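Local coordinates for protein cell division inhibitor SulA (Pseudomonas aeruginosa, PDB 1OFU) that probably halts cell division during the SOS response by binding FtsZ one to one and blocking its polymerization, at residues Trp35-Ala40 against Gly82-Val87. Residues are numbered along the deposited sequence; the frame is centred on the assembly and turned at random.
Sequences WLTLIA and GRSHTV
Trp35 N donates to Arg83 O at 3.2 Å, in the carbonyl plane and on a lone pair, where strand 35-39 pairs in parallel with strand 84-89. His85 N returns a bond to Trp35 O at 2.9 Å. It is noticeably bent (136° at the hydrogen), consistent with the one-residue slip of register between the Trp35-Ser84 and Leu36-Thr86 pairs, a beta bulge at His85. Thr37 N reaches Thr86 O, also at 2.9 Å, nearly straight. With CG held between its backbone N and carbonyl carbon (chi1 57°), the His85 side chain folds back so that one ring face lies over Trp35 O, 3.4 Å from the ring plane, while ND1 makes a weak hydrogen bond to Asp32 O.

Packing is tightest on the face shared by Ser84, Thr37, Val87 and Ile39. Thr37 OG1 and Ser84 OG are modelled 2.5 Å apart, a hydrogen bond so short that its exact length is doubtful; either could be the donor. Further along, Ile39 CD1 meets Val87 CG1 at 3.6 Å; Ile39 packs on Leu74 and Ala78, Val87 on Leu79, of helix 68-80. On the other face, Leu36 and Thr86 lie side by side against Leu27 of helix 13-28.

The looser side is at partly exposed Arg83, whose CG reaches Trp35 CD1 only at 4.2 Å. Arg83 NH2 is hydrogen-bonded to Leu81 O; NH1, weakly, and Trp35 NE1 bond to the backbone of another protein's chain. Gly82 and Arg83 lie within the FtsZ-binding region 78-83. Neighbouring parallel strands between helix layers typify a three-layer alpha/beta/alpha sandwich, here with strand order 1-5-4-2-3.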
ATOM      1  N   TRP D  35      -8.807 -14.018   7.536  1.00 41.54           N
ATOM      2  CA  TRP D  35      -8.955 -13.825   6.104  1.00 39.19           C
ATOM      3  C   TRP D  35      -9.438 -12.443   5.713  1.00 40.46           C
ATOM      4  O   TRP D  35     -10.033 -11.710   6.506  1.00 38.55           O
ATOM      5  CB  TRP D  35     -10.001 -14.775   5.510  1.00 38.33           C
ATOM      6  CG  TRP D  35      -9.758 -16.242   5.588  1.00 36.61           C
ATOM      7  CD1 TRP D  35     -10.480 -17.152   6.315  1.00 36.19           C
ATOM      8  CD2 TRP D  35      -8.828 -16.998   4.810  1.00 34.26           C
ATOM      9  NE1 TRP D  35     -10.062 -18.428   6.025  1.00 33.24           N
ATOM     10  CE2 TRP D  35      -9.050 -18.364   5.105  1.00 35.86           C
ATOM     11  CE3 TRP D  35      -7.833 -16.657   3.886  1.00 33.43           C
ATOM     12  CZ2 TRP D  35      -8.311 -19.388   4.507  1.00 34.49           C
ATOM     13  CZ3 TRP D  35      -7.098 -17.680   3.288  1.00 31.29           C
ATOM     14  CH2 TRP D  35      -7.344 -19.027   3.603  1.00 34.22           C
ATOM     15  N   LEU D  36      -9.180 -12.124   4.453  1.00 39.71           N
ATOM     16  CA  LEU D  36      -9.686 -10.928   3.822  1.00 37.50           C
ATOM     17  C   LEU D  36     -10.688 -11.644   2.919  1.00 37.08           C
ATOM     18  O   LEU D  36     -10.294 -12.430   2.054  1.00 34.18           O
ATOM     19  CB  LEU D  36      -8.630 -10.235   2.952  1.00 37.14           C
ATOM     20  CG  LEU D  36      -9.274  -9.257   1.954  1.00 38.74           C
ATOM     21  CD1 LEU D  36     -10.141  -8.258   2.712  1.00 35.32           C
ATOM     22  CD2 LEU D  36      -8.212  -8.540   1.139  1.00 38.32           C
ATOM     23  N   THR D  37     -11.977 -11.433   3.138  1.00 37.18           N
ATOM     24  CA  THR D  37     -12.959 -12.097   2.298  1.00 35.29           C
ATOM     25  C   THR D  37     -13.640 -11.113   1.377  1.00 37.78           C
ATOM     26  O   THR D  37     -14.178 -10.095   1.821  1.00 38.65           O
ATOM     27  CB  THR D  37     -14.016 -12.825   3.140  1.00 34.10           C
ATOM     28  OG1 THR D  37     -13.372 -13.850   3.900  1.00 29.79           O
ATOM     29  CG2 THR D  37     -15.077 -13.460   2.249  1.00 28.52           C
ATOM     30  N   LEU D  38     -13.592 -11.424   0.084  1.00 34.50           N
ATOM     31  CA  LEU D  38     -14.203 -10.601  -0.944  1.00 33.52           C
ATOM     32  C   LEU D  38     -15.465 -11.337  -1.385  1.00 38.26           C
ATOM     33  O   LEU D  38     -15.407 -12.516  -1.743  1.00 39.05           O
ATOM     34  CB  LEU D  38     -13.245 -10.446  -2.131  1.00 30.39           C
ATOM     35  CG  LEU D  38     -11.802 -10.008  -1.847  1.00 32.50           C
ATOM     36  CD1 LEU D  38     -11.053  -9.838  -3.177  1.00 27.16           C
ATOM     37  CD2 LEU D  38     -11.794  -8.697  -1.065  1.00 30.77           C
ATOM     38  N   ILE D  39     -16.606 -10.656  -1.366  1.00 39.61           N
ATOM     39  CA  ILE D  39     -17.845 -11.305  -1.755  1.00 38.43           C
ATOM     40  C   ILE D  39     -18.484 -10.785  -3.031  1.00 41.91           C
ATOM     41  O   ILE D  39     -18.886  -9.621  -3.125  1.00 40.64           O
ATOM     42  CB  ILE D  39     -18.858 -11.256  -0.602  1.00 42.12           C
ATOM     43  CG1 ILE D  39     -18.307 -12.085   0.565  1.00 43.84           C
ATOM     44  CG2 ILE D  39     -20.221 -11.758  -1.073  1.00 41.52           C
ATOM     45  CD1 ILE D  39     -19.261 -12.304   1.697  1.00 53.39           C
ATOM     46  N   ALA D  40     -18.567 -11.676  -4.016  1.00 40.87           N
ATOM     47  CA  ALA D  40     -19.157 -11.374  -5.310  1.00 39.78           C
ATOM     48  C   ALA D  40     -18.642 -10.076  -5.919  1.00 40.37           C
ATOM     49  O   ALA D  40     -19.424  -9.190  -6.259  1.00 40.17           O
ATOM     50  CB  ALA D  40     -20.682 -11.327  -5.188  1.00 36.69           C
ATOM     51  N   GLY D  82     -17.168 -14.623  11.854  1.00 47.28           N
ATOM     52  CA  GLY D  82     -15.957 -14.057  12.425  1.00 42.40           C
ATOM     53  C   GLY D  82     -14.631 -14.661  12.012  1.00 42.54           C
ATOM     54  O   GLY D  82     -13.657 -14.612  12.769  1.00 41.99           O
ATOM     55  N   ARG D  83     -14.565 -15.214  10.809  1.00 40.96           N
ATOM     56  CA  ARG D  83     -13.318 -15.807  10.352  1.00 42.14           C
ATOM     57  C   ARG D  83     -12.503 -14.847   9.482  1.00 40.42           C
ATOM     58  O   ARG D  83     -11.369 -15.145   9.097  1.00 39.49           O
ATOM     59  CB  ARG D  83     -13.604 -17.099   9.583  1.00 47.07           C
ATOM     60  CG  ARG D  83     -12.573 -18.167   9.862  1.00 53.11           C
ATOM     61  CD  ARG D  83     -13.158 -19.350  10.613  1.00 57.78           C
ATOM     62  NE  ARG D  83     -14.275 -19.000  11.482  1.00 60.46           N
ATOM     63  CZ  ARG D  83     -14.912 -19.872  12.261  1.00 63.47           C
ATOM     64  NH1 ARG D  83     -14.532 -21.145  12.283  1.00 64.72           N
ATOM     65  NH2 ARG D  83     -15.943 -19.484  13.001  1.00 60.78           N
ATOM     66  N   SER D  84     -13.083 -13.689   9.182  1.00 38.31           N
ATOM     67  CA  SER D  84     -12.411 -12.684   8.359  1.00 39.81           C
ATOM     68  C   SER D  84     -12.267 -11.370   9.120  1.00 40.56           C
ATOM     69  O   SER D  84     -13.201 -10.941   9.790  1.00 44.76           O
ATOM     70  CB  SER D  84     -13.219 -12.422   7.090  1.00 39.22           C
ATOM     71  OG  SER D  84     -13.452 -13.618   6.369  1.00 38.29           O
ATOM     72  N   HIS D  85     -11.104 -10.735   9.029  1.00 41.19           N
ATOM     73  CA  HIS D  85     -10.924  -9.455   9.699  1.00 40.85           C
ATOM     74  C   HIS D  85     -11.725  -8.426   8.912  1.00 40.62           C
ATOM     75  O   HIS D  85     -12.213  -7.445   9.473  1.00 42.98           O
ATOM     76  CB  HIS D  85      -9.447  -9.055   9.759  1.00 37.99           C
ATOM     77  CG  HIS D  85      -8.770  -8.985   8.426  1.00 41.23           C
ATOM     78  ND1 HIS D  85      -7.709  -9.799   8.087  1.00 38.78           N
ATOM     79  CD2 HIS D  85      -8.988  -8.187   7.352  1.00 34.06           C
ATOM     80  CE1 HIS D  85      -7.306  -9.508   6.863  1.00 28.79           C
ATOM     81  NE2 HIS D  85      -8.066  -8.534   6.395  1.00 37.85           N
ATOM     82  N   THR D  86     -11.880  -8.671   7.611  1.00 39.31           N
ATOM     83  CA  THR D  86     -12.639  -7.768   6.748  1.00 34.85           C
ATOM     84  C   THR D  86     -13.402  -8.519   5.673  1.00 35.17           C
ATOM     85  O   THR D  86     -12.847  -9.395   5.005  1.00 36.63           O
ATOM     86  CB  THR D  86     -11.713  -6.764   6.015  1.00 33.80           C
ATOM     87  OG1 THR D  86     -10.783  -6.207   6.941  1.00 33.40           O
ATOM     88  CG2 THR D  86     -12.531  -5.632   5.405  1.00 28.09           C
ATOM     89  N   VAL D  87     -14.670  -8.170   5.500  1.00 32.55           N
ATOM     90  CA  VAL D  87     -15.489  -8.778   4.461  1.00 31.45           C
ATOM     91  C   VAL D  87     -15.845  -7.636   3.515  1.00 34.98           C
ATOM     92  O   VAL D  87     -16.493  -6.673   3.917  1.00 34.58           O
ATOM     93  CB  VAL D  87     -16.789  -9.398   5.017  1.00 32.90           C
ATOM     94  CG1 VAL D  87     -17.646  -9.889   3.870  1.00 32.47           C
ATOM     95  CG2 VAL D  87     -16.467 -10.556   5.950  1.00 29.57           C
TER